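Local structure of putative phosphosugar isomerases (Salmonella typhimurium LT2, 3FKJ) at residues A[49-54]-A[94-99]; A[31-36]-A[134-139]; A[143-148]-A[320-325]. The protein probably binds phosphosugars or related carbohydrate derivatives and may act as an isomerase of the SIS family, although its substrate is not established. One frame throughout, in Å; residues are numbered along the deposited sequence.

Overall arrangement
The three contacts illustrate how a chain with two parallel sheets is closed locally and then across its halves. From the N terminus, helix 22-35 supplies one side of contact 2, whose other side arrives only with strand 136-139, an edge strand of the five-stranded sheet. Within that long loop, contact 1 opens just after strand 42-47 and closes at the end of strand 91-97, so it is enclosed by contact 2, with their centres about 17 Å apart. Contact 3 follows in series: the loop 143-148 meets helix 313-331, joining the first half of the fold to the half built on the four-stranded sheet, with its centre about 30 Å from that of contact 2.

Contact 1 of 3, residues A[49-54]-A[94-99]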
loop_
_atom_site.group_PDB
_atom_site.type_symbol
_atom_site.label_atom_id
_atom_site.label_comp_id
_atom_site.label_asym_id
_atom_site.label_seq_id
_atom_site.Cartn_x
_atom_site.Cartn_y
_atom_site.Cartn_z
ATOM N N GLY A 49 10.621 -4.155 2.809
ATOM C CA GLY A 49 11.223 -2.966 2.239
ATOM C C GLY A 49 11.364 -3.058 0.748
ATOM O O GLY A 49 10.378 -3.248 0.027
ATOM N N GLY A 50 12.591 -2.893 0.282
ATOM C CA GLY A 50 12.912 -3.022 -1.135
ATOM C C GLY A 50 12.576 -4.385 -1.712
ATOM O O GLY A 50 12.326 -4.507 -2.900
ATOM N N SER A 51 12.582 -5.405 -0.872
ATOM C CA SER A 51 12.238 -6.745 -1.301
ATOM C C SER A 51 10.737 -7.034 -1.374
ATOM O O SER A 51 10.338 -8.097 -1.830
ATOM C CB SER A 51 13.006 -7.788 -0.452
ATOM O OG SER A 51 14.383 -7.828 -0.849
ATOM N N LEU A 52 9.915 -6.068 -0.949
ATOM C CA LEU A 52 8.504 -6.046 -1.261
ATOM C C LEU A 52 8.174 -5.121 -2.446
ATOM O O LEU A 52 7.415 -5.509 -3.357
ATOM C CB LEU A 52 7.729 -5.613 -0.035
ATOM C CG LEU A 52 6.214 -5.636 -0.201
ATOM C CD1 LEU A 52 5.713 -7.010 -0.734
ATOM C CD2 LEU A 52 5.540 -5.190 1.121
ATOM N N THR A 53 8.695 -3.905 -2.453
ATOM C CA THR A 53 8.413 -2.965 -3.560
ATOM C C THR A 53 8.996 -3.474 -4.896
ATOM O O THR A 53 8.520 -3.106 -5.964
ATOM C CB THR A 53 8.982 -1.542 -3.323
ATOM O OG1 THR A 53 10.390 -1.600 -3.084
ATOM C CG2 THR A 53 8.228 -0.753 -2.206
ATOM N N GLY A 54 10.009 -4.347 -4.820
ATOM C CA GLY A 54 10.556 -5.011 -6.005
ATOM C C GLY A 54 9.547 -5.926 -6.719
ATOM O O GLY A 54 9.761 -6.295 -7.863
ATOM N N ILE A 94 5.770 -15.896 -3.413
ATOM C CA ILE A 94 7.005 -15.481 -4.032
ATOM C C ILE A 94 7.670 -14.507 -3.086
ATOM O O ILE A 94 7.114 -13.451 -2.770
ATOM C CB ILE A 94 6.784 -14.847 -5.425
ATOM C CG1 ILE A 94 5.915 -15.765 -6.276
ATOM C CG2 ILE A 94 8.151 -14.489 -6.094
ATOM C CD1 ILE A 94 5.492 -15.171 -7.627
ATOM N N LEU A 95 8.858 -14.905 -2.618
ATOM C CA LEU A 95 9.606 -14.160 -1.615
ATOM C C LEU A 95 10.955 -13.660 -2.172
ATOM O O LEU A 95 11.508 -14.260 -3.073
ATOM C CB LEU A 95 9.770 -15.029 -0.364
ATOM C CG LEU A 95 8.485 -15.724 0.122
ATOM C CD1 LEU A 95 8.501 -17.229 -0.144
ATOM C CD2 LEU A 95 8.302 -15.447 1.618
ATOM N N ALA A 96 11.412 -12.515 -1.683
ATOM C CA ALA A 96 12.715 -11.957 -2.036
ATOM C C ALA A 96 13.457 -11.531 -0.787
ATOM O O ALA A 96 12.866 -11.061 0.190
ATOM C CB ALA A 96 12.596 -10.798 -2.973
ATOM N N SER A 97 14.768 -11.726 -0.813
ATOM C CA SER A 97 15.684 -11.255 0.239
ATOM C C SER A 97 17.066 -11.170 -0.410
ATOM O O SER A 97 17.542 -12.182 -0.962
ATOM C CB SER A 97 15.749 -12.266 1.406
ATOM O OG SER A 97 16.543 -11.770 2.485
ATOM N N GLN A 98 17.702 -9.997 -0.340
ATOM C CA GLN A 98 19.065 -9.791 -0.882
ATOM C C GLN A 98 20.145 -10.833 -0.411
ATOM O O GLN A 98 20.612 -11.678 -1.195
ATOM C CB GLN A 98 19.526 -8.355 -0.591
ATOM C CG GLN A 98 20.940 -7.990 -1.156
ATOM C CD GLN A 98 20.940 -7.636 -2.646
ATOM O OE1 GLN A 98 19.882 -7.563 -3.292
ATOM N NE2 GLN A 98 22.128 -7.392 -3.192
ATOM N N GLN A 99 20.511 -10.770 0.869
ATOM C CA GLN A 99 21.480 -11.686 1.462
ATOM C C GLN A 99 20.821 -12.990 1.946
ATOM O O GLN A 99 21.485 -13.820 2.559
ATOM C CB GLN A 99 22.204 -10.980 2.614
#
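S51, in the first turn of the short helix 50-53, lays its side chain against the backbone of A96 near the end of strand 91-97. The touching atom is S51 CB, which lies 3.3 Å from A96 O, while the methyl of A96 returns the contact with its CB 3.9 Å from S51 CB and 3.7 Å from S51 O. No hydrogen bond crosses here; the small side chains let S51 CA and A96 CA stand 5.3 Å apart. With its hydroxyl beside its own backbone N (chi1 -74°), S51 OG lies 3.8 Å from S97 CA and is hydrogen-bonded to K155 NZ.

This is the topological switch point of the Rossmann-like SIS fold. Strands 42-47 and 91-97 are neighbours, yet the chain leaves them toward different edges of the sheet, and the loops that follow part at that point. In SIS domains these loops commonly line the phosphosugar site, so S51 and the segment 97-99 are probably close to a ligand pocket.

G49 holds the N-cap position, where G49 O accepts from L52 N at 3.0 Å and T53 N at 3.1 Å. Its N is hydrogen-bonded to E249 of the second subunit, while Q98, at the margin, sends OE1 to Y140.

Contact 2 of 3, residues A[31-36]-A[134-139]; sequences ISDILG and SDYIIE
Helix 22-35 packs over edge strand 136-139 and its neighbour 118-123 in the five-stranded parallel sheet, a helix-on-sheet layer of the SIS alpha/beta sandwich, and Y136 bridges strand and helix by reaching D33 and I34. The backbones stay well apart, with the CA atoms of I34 and Y136 separated by 9.3 Å, so the span is made by side chains. Y136 is the long member: its ring extends from the strand to the helix surface, and its hydroxyl ends between the two helix residues.

The polar half is a single hydrogen bond. Y136 OH donates to D33 OD2 over 2.7 Å, using the anti lone pair of that oxygen, the one directed away from OD1. The carboxylate oxygen lies at the ring edge, in the ring plane, while the carboxylate itself is turned 75° against that plane. D33 swings its CG away from its backbone N (chi1 -157°), which carries OD2 out from the helix to the phenol. The aliphatic part of D33 also lies near the ring, with CB 3.8 Å from Y136 CE2.

The apolar half belongs to I34, whose CD1 comes to 3.7 Å from Y136 CE1. I34 also rests on I40 and I120, and Y136 touches I30 one turn back on the same helix. Behind the ring, the Y136 backbone is held in the sheet by bonds to T119 and G121.

D33 OD2 has a second partner in K37, whose ammonium forms a salt bridge with it. One oxygen thus takes a neutral phenol donor and a positive one, which would probably favour the ionised carboxylate and fix the direction of the tyrosine hydroxyl.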
loop_
_atom_site.group_PDB
_atom_site.type_symbol
_atom_site.label_atom_id
_atom_site.label_comp_id
_atom_site.label_asym_id
_atom_site.label_seq_id
_atom_site.Cartn_x
_atom_site.Cartn_y
_atom_site.Cartn_z
ATOM N N ILE A 31 7.174 -21.950 -13.406
ATOM C CA ILE A 31 5.714 -21.899 -13.430
ATOM C C ILE A 31 5.115 -23.155 -14.072
ATOM O O ILE A 31 4.073 -23.634 -13.592
ATOM C CB ILE A 31 5.197 -20.589 -14.089
ATOM C CG1 ILE A 31 5.722 -19.355 -13.309
ATOM C CG2 ILE A 31 3.652 -20.573 -14.205
ATOM C CD1 ILE A 31 5.464 -19.338 -11.750
ATOM N N SER A 32 5.763 -23.707 -15.115
ATOM C CA SER A 32 5.347 -25.011 -15.685
ATOM C C SER A 32 5.455 -26.133 -14.660
ATOM O O SER A 32 4.514 -26.932 -14.504
ATOM C CB SER A 32 6.176 -25.427 -16.907
ATOM O OG SER A 32 6.420 -24.339 -17.772
ATOM N N ASP A 33 6.598 -26.193 -13.972
ATOM C CA ASP A 33 6.800 -27.207 -12.946
ATOM C C ASP A 33 5.720 -27.144 -11.875
ATOM O O ASP A 33 5.118 -28.146 -11.519
ATOM C CB ASP A 33 8.173 -27.080 -12.301
ATOM C CG ASP A 33 8.639 -28.388 -11.670
ATOM O OD1 ASP A 33 9.128 -29.265 -12.415
ATOM O OD2 ASP A 33 8.510 -28.544 -10.437
ATOM N N ILE A 34 5.449 -25.947 -11.380
ATOM C CA ILE A 34 4.419 -25.771 -10.373
ATOM C C ILE A 34 3.043 -26.199 -10.898
ATOM O O ILE A 34 2.302 -26.899 -10.207
ATOM C CB ILE A 34 4.360 -24.325 -9.893
ATOM C CG1 ILE A 34 5.654 -23.953 -9.146
ATOM C CG2 ILE A 34 3.100 -24.114 -9.045
ATOM C CD1 ILE A 34 5.948 -22.407 -9.122
ATOM N N LEU A 35 2.697 -25.774 -12.106
ATOM C CA LEU A 35 1.380 -26.151 -12.684
ATOM C C LEU A 35 1.201 -27.656 -12.904
ATOM O O LEU A 35 0.077 -28.156 -12.904
ATOM C CB LEU A 35 1.093 -25.377 -13.976
ATOM C CG LEU A 35 0.695 -23.916 -13.698
ATOM C CD1 LEU A 35 0.827 -23.066 -14.935
ATOM C CD2 LEU A 35 -0.712 -23.838 -13.114
ATOM N N GLY A 36 2.305 -28.372 -13.091
ATOM C CA GLY A 36 2.251 -29.832 -13.210
ATOM C C GLY A 36 1.877 -30.516 -11.902
ATOM O O GLY A 36 1.483 -31.686 -11.907
ATOM N N SER A 134 12.511 -22.550 0.111
ATOM C CA SER A 134 12.158 -22.172 -1.251
ATOM C C SER A 134 12.103 -23.414 -2.106
ATOM O O SER A 134 13.120 -24.076 -2.289
ATOM C CB SER A 134 13.205 -21.215 -1.832
ATOM O OG SER A 134 13.348 -20.047 -1.023
ATOM N N ASP A 135 10.930 -23.742 -2.637
ATOM C CA ASP A 135 10.799 -24.901 -3.537
ATOM C C ASP A 135 11.593 -24.615 -4.796
ATOM O O ASP A 135 12.161 -25.521 -5.383
ATOM C CB ASP A 135 9.330 -25.190 -3.930
ATOM C CG ASP A 135 8.461 -25.572 -2.750
ATOM O OD1 ASP A 135 8.983 -26.267 -1.855
ATOM O OD2 ASP A 135 7.258 -25.202 -2.724
ATOM N N TYR A 136 11.581 -23.351 -5.221
ATOM C CA TYR A 136 12.313 -22.914 -6.398
ATOM C C TYR A 136 13.105 -21.677 -6.016
ATOM O O TYR A 136 12.609 -20.833 -5.265
ATOM C CB TYR A 136 11.353 -22.616 -7.551
ATOM C CG TYR A 136 10.333 -23.709 -7.844
ATOM C CD1 TYR A 136 9.113 -23.763 -7.155
ATOM C CD2 TYR A 136 10.592 -24.705 -8.822
ATOM C CE1 TYR A 136 8.185 -24.767 -7.410
ATOM C CE2 TYR A 136 9.660 -25.707 -9.088
ATOM C CZ TYR A 136 8.461 -25.747 -8.379
ATOM O OH TYR A 136 7.538 -26.740 -8.670
ATOM N N ILE A 137 14.324 -21.578 -6.533
ATOM C CA ILE A 137 15.264 -20.507 -6.209
ATOM C C ILE A 137 15.692 -19.757 -7.474
ATOM O O ILE A 137 16.097 -20.370 -8.441
ATOM C CB ILE A 137 16.553 -21.048 -5.525
ATOM C CG1 ILE A 137 16.207 -21.778 -4.220
ATOM C CG2 ILE A 137 17.517 -19.894 -5.243
ATOM C CD1 ILE A 137 17.220 -22.853 -3.806
ATOM N N ILE A 138 15.607 -18.436 -7.451
ATOM C CA ILE A 138 16.126 -17.604 -8.521
ATOM C C ILE A 138 17.262 -16.775 -7.941
ATOM O O ILE A 138 17.086 -16.084 -6.951
ATOM C CB ILE A 138 15.040 -16.686 -9.106
ATOM C CG1 ILE A 138 14.019 -17.519 -9.918
ATOM C CG2 ILE A 138 15.683 -15.602 -9.968
ATOM C CD1 ILE A 138 12.535 -17.168 -9.690
ATOM N N GLU A 139 18.438 -16.862 -8.543
ATOM C CA GLU A 139 19.530 -15.982 -8.168
ATOM C C GLU A 139 19.482 -14.805 -9.112
ATOM O O GLU A 139 19.884 -14.918 -10.278
ATOM C CB GLU A 139 20.854 -16.694 -8.271
ATOM C CG GLU A 139 21.029 -17.739 -7.187
ATOM C CD GLU A 139 22.192 -18.641 -7.463
ATOM O OE1 GLU A 139 23.311 -18.109 -7.582
ATOM O OE2 GLU A 139 21.969 -19.858 -7.561
#

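Contact 3 of 3, residues A[143-148]-A[320-325]; sequences ARYPET and VLDVYN
Y145 is the residue that carries this contact, laying its ring along the helix surface formed by D322 and V323. The apolar part comes first. CG of Y145 sits 3.7 Å from D322 CB, so it is the methylene of the aspartate that meets the root of the ring. Farther out, V323 CG2 approaches the phenol end, 3.7 Å from Y145 CZ and 3.4 Å from Y145 OH. The ring therefore spans one residue step of the helix, passing from D322 at its base to V323 at its hydroxyl.

Polar groups are close without bonding across the segments. D322 O lies 3.5 Å from Y145 CD2, an oblique van der Waals approach, and the aspartate carboxylate is tilted only 26° from the ring plane. The phenol oxygen finds its hydrogen-bond partner elsewhere, in the NE2 of Q198.

Conformation supplies the third element. The peptide bond between Y145 and P146 is cis, and R144 to E147 form a type VIa turn closed by E147 N to R144 O at 2.9 Å. This turn sets P146 CB over the centre of one ring face, while the backbone N of V323 lies above the opposite face, offset toward the rim. Y145 turns its ring away from its own amide nitrogen (chi1 -174°), which projects it from the turn onto the helix.

The loop 143-148 leads from strand 136-139 to helix 155-170, whereas helix 313-331 packs on strand 290-295 of the four-stranded sheet. V323 also touches Q194 of helix 186-196 and A201 of helix 198-208. Y145 thus lies against helix 313-331 and Q194, and its hydroxyl bonds Q198 at the start of helix 198-208.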
loop_
_atom_site.group_PDB
_atom_site.type_symbol
_atom_site.label_atom_id
_atom_site.label_comp_id
_atom_site.label_asym_id
_atom_site.label_seq_id
_atom_site.Cartn_x
_atom_site.Cartn_y
_atom_site.Cartn_z
ATOM N N ALA A 143 24.132 -5.168 -9.086
ATOM C CA ALA A 143 25.357 -4.415 -8.820
ATOM C C ALA A 143 25.019 -3.027 -8.271
ATOM O O ALA A 143 23.942 -2.501 -8.512
ATOM C CB ALA A 143 26.190 -4.272 -10.067
ATOM N N ARG A 144 25.991 -2.441 -7.582
ATOM C CA ARG A 144 25.930 -1.078 -7.101
ATOM C C ARG A 144 26.362 -0.058 -8.159
ATOM O O ARG A 144 27.539 0.029 -8.512
ATOM C CB ARG A 144 26.804 -0.963 -5.870
ATOM C CG ARG A 144 26.825 0.395 -5.242
ATOM C CD ARG A 144 27.668 0.337 -3.979
ATOM N NE ARG A 144 26.990 -0.489 -2.979
ATOM C CZ ARG A 144 27.595 -1.176 -2.020
ATOM N NH1 ARG A 144 28.924 -1.149 -1.889
ATOM N NH2 ARG A 144 26.859 -1.889 -1.178
ATOM N N TYR A 145 25.387 0.728 -8.627
ATOM C CA TYR A 145 25.603 1.805 -9.590
ATOM C C TYR A 145 26.822 2.606 -9.101
ATOM O O TYR A 145 26.904 2.944 -7.913
ATOM C CB TYR A 145 24.341 2.702 -9.739
ATOM C CG TYR A 145 24.475 3.739 -10.829
ATOM C CD1 TYR A 145 24.336 3.391 -12.191
ATOM C CD2 TYR A 145 24.828 5.054 -10.523
ATOM C CE1 TYR A 145 24.528 4.350 -13.212
ATOM C CE2 TYR A 145 25.040 6.008 -11.530
ATOM C CZ TYR A 145 24.873 5.655 -12.869
ATOM O OH TYR A 145 25.059 6.628 -13.842
ATOM N N PRO A 146 27.760 2.936 -10.003
ATOM C CA PRO A 146 27.780 2.867 -11.467
ATOM C C PRO A 146 28.150 1.497 -12.104
ATOM O O PRO A 146 28.179 1.364 -13.351
ATOM C CB PRO A 146 28.810 3.932 -11.814
ATOM C CG PRO A 146 29.773 3.874 -10.699
ATOM C CD PRO A 146 29.012 3.513 -9.478
ATOM N N GLU A 147 28.402 0.495 -11.267
ATOM C CA GLU A 147 28.513 -0.869 -11.752
ATOM C C GLU A 147 27.117 -1.296 -12.169
ATOM O O GLU A 147 26.142 -0.852 -11.622
ATOM C CB GLU A 147 29.097 -1.804 -10.687
ATOM C CG GLU A 147 30.321 -1.225 -9.968
ATOM C CD GLU A 147 31.484 -2.192 -9.848
ATOM O OE1 GLU A 147 31.273 -3.334 -9.389
ATOM O OE2 GLU A 147 32.623 -1.802 -10.197
ATOM N N THR A 148 27.023 -2.094 -13.209
ATOM C CA THR A 148 25.730 -2.500 -13.719
ATOM C C THR A 148 25.767 -3.999 -14.065
ATOM O O THR A 148 26.831 -4.613 -14.114
ATOM C CB THR A 148 25.342 -1.653 -14.949
ATOM O OG1 THR A 148 26.357 -1.766 -15.925
ATOM C CG2 THR A 148 25.200 -0.192 -14.593
ATOM N N VAL A 320 16.706 4.499 -13.495
ATOM C CA VAL A 320 17.043 5.894 -13.780
ATOM C C VAL A 320 17.386 6.616 -12.476
ATOM O O VAL A 320 18.300 7.440 -12.441
ATOM C CB VAL A 320 15.886 6.605 -14.548
ATOM C CG1 VAL A 320 15.970 8.124 -14.405
ATOM C CG2 VAL A 320 15.883 6.177 -16.041
ATOM N N LEU A 321 16.668 6.267 -11.401
ATOM C CA LEU A 321 16.886 6.844 -10.075
ATOM C C LEU A 321 18.278 6.589 -9.516
ATOM O O LEU A 321 18.779 7.413 -8.757
ATOM C CB LEU A 321 15.794 6.362 -9.065
ATOM C CG LEU A 321 14.429 7.060 -9.127
ATOM C CD1 LEU A 321 13.365 6.285 -8.349
ATOM C CD2 LEU A 321 14.535 8.510 -8.642
ATOM N N ASP A 322 18.911 5.473 -9.886
ATOM C CA ASP A 322 20.299 5.184 -9.457
ATOM C C ASP A 322 21.199 6.360 -9.746
ATOM O O ASP A 322 22.103 6.662 -8.958
ATOM C CB ASP A 322 20.874 3.937 -10.141
ATOM C CG ASP A 322 20.426 2.621 -9.488
ATOM O OD1 ASP A 322 19.960 2.634 -8.337
ATOM O OD2 ASP A 322 20.559 1.555 -10.125
ATOM N N VAL A 323 20.922 7.040 -10.858
ATOM C CA VAL A 323 21.759 8.162 -11.311
ATOM C C VAL A 323 21.517 9.361 -10.404
ATOM O O VAL A 323 22.458 9.942 -9.889
ATOM C CB VAL A 323 21.525 8.522 -12.832
ATOM C CG1 VAL A 323 22.452 9.683 -13.285
ATOM C CG2 VAL A 323 21.686 7.265 -13.717
ATOM N N TYR A 324 20.247 9.701 -10.170
ATOM C CA TYR A 324 19.929 10.815 -9.299
ATOM C C TYR A 324 20.410 10.551 -7.877
ATOM O O TYR A 324 20.922 11.452 -7.244
ATOM C CB TYR A 324 18.434 11.088 -9.288
ATOM C CG TYR A 324 17.917 11.647 -10.578
ATOM C CD1 TYR A 324 17.551 10.806 -11.615
ATOM C CD2 TYR A 324 17.789 13.019 -10.760
ATOM C CE1 TYR A 324 17.082 11.309 -12.815
ATOM C CE2 TYR A 324 17.309 13.527 -11.945
ATOM C CZ TYR A 324 16.954 12.668 -12.978
ATOM O OH TYR A 324 16.466 13.161 -14.185
ATOM N N ASN A 325 20.234 9.316 -7.396
ATOM C CA ASN A 325 20.656 8.917 -6.047
ATOM C C ASN A 325 22.141 9.045 -5.760
ATOM O O ASN A 325 22.519 9.458 -4.653
ATOM C CB ASN A 325 20.213 7.501 -5.705
ATOM C CG ASN A 325 18.726 7.329 -5.765
ATOM O OD1 ASN A 325 17.986 8.302 -5.782
ATOM N ND2 ASN A 325 18.273 6.085 -5.810
#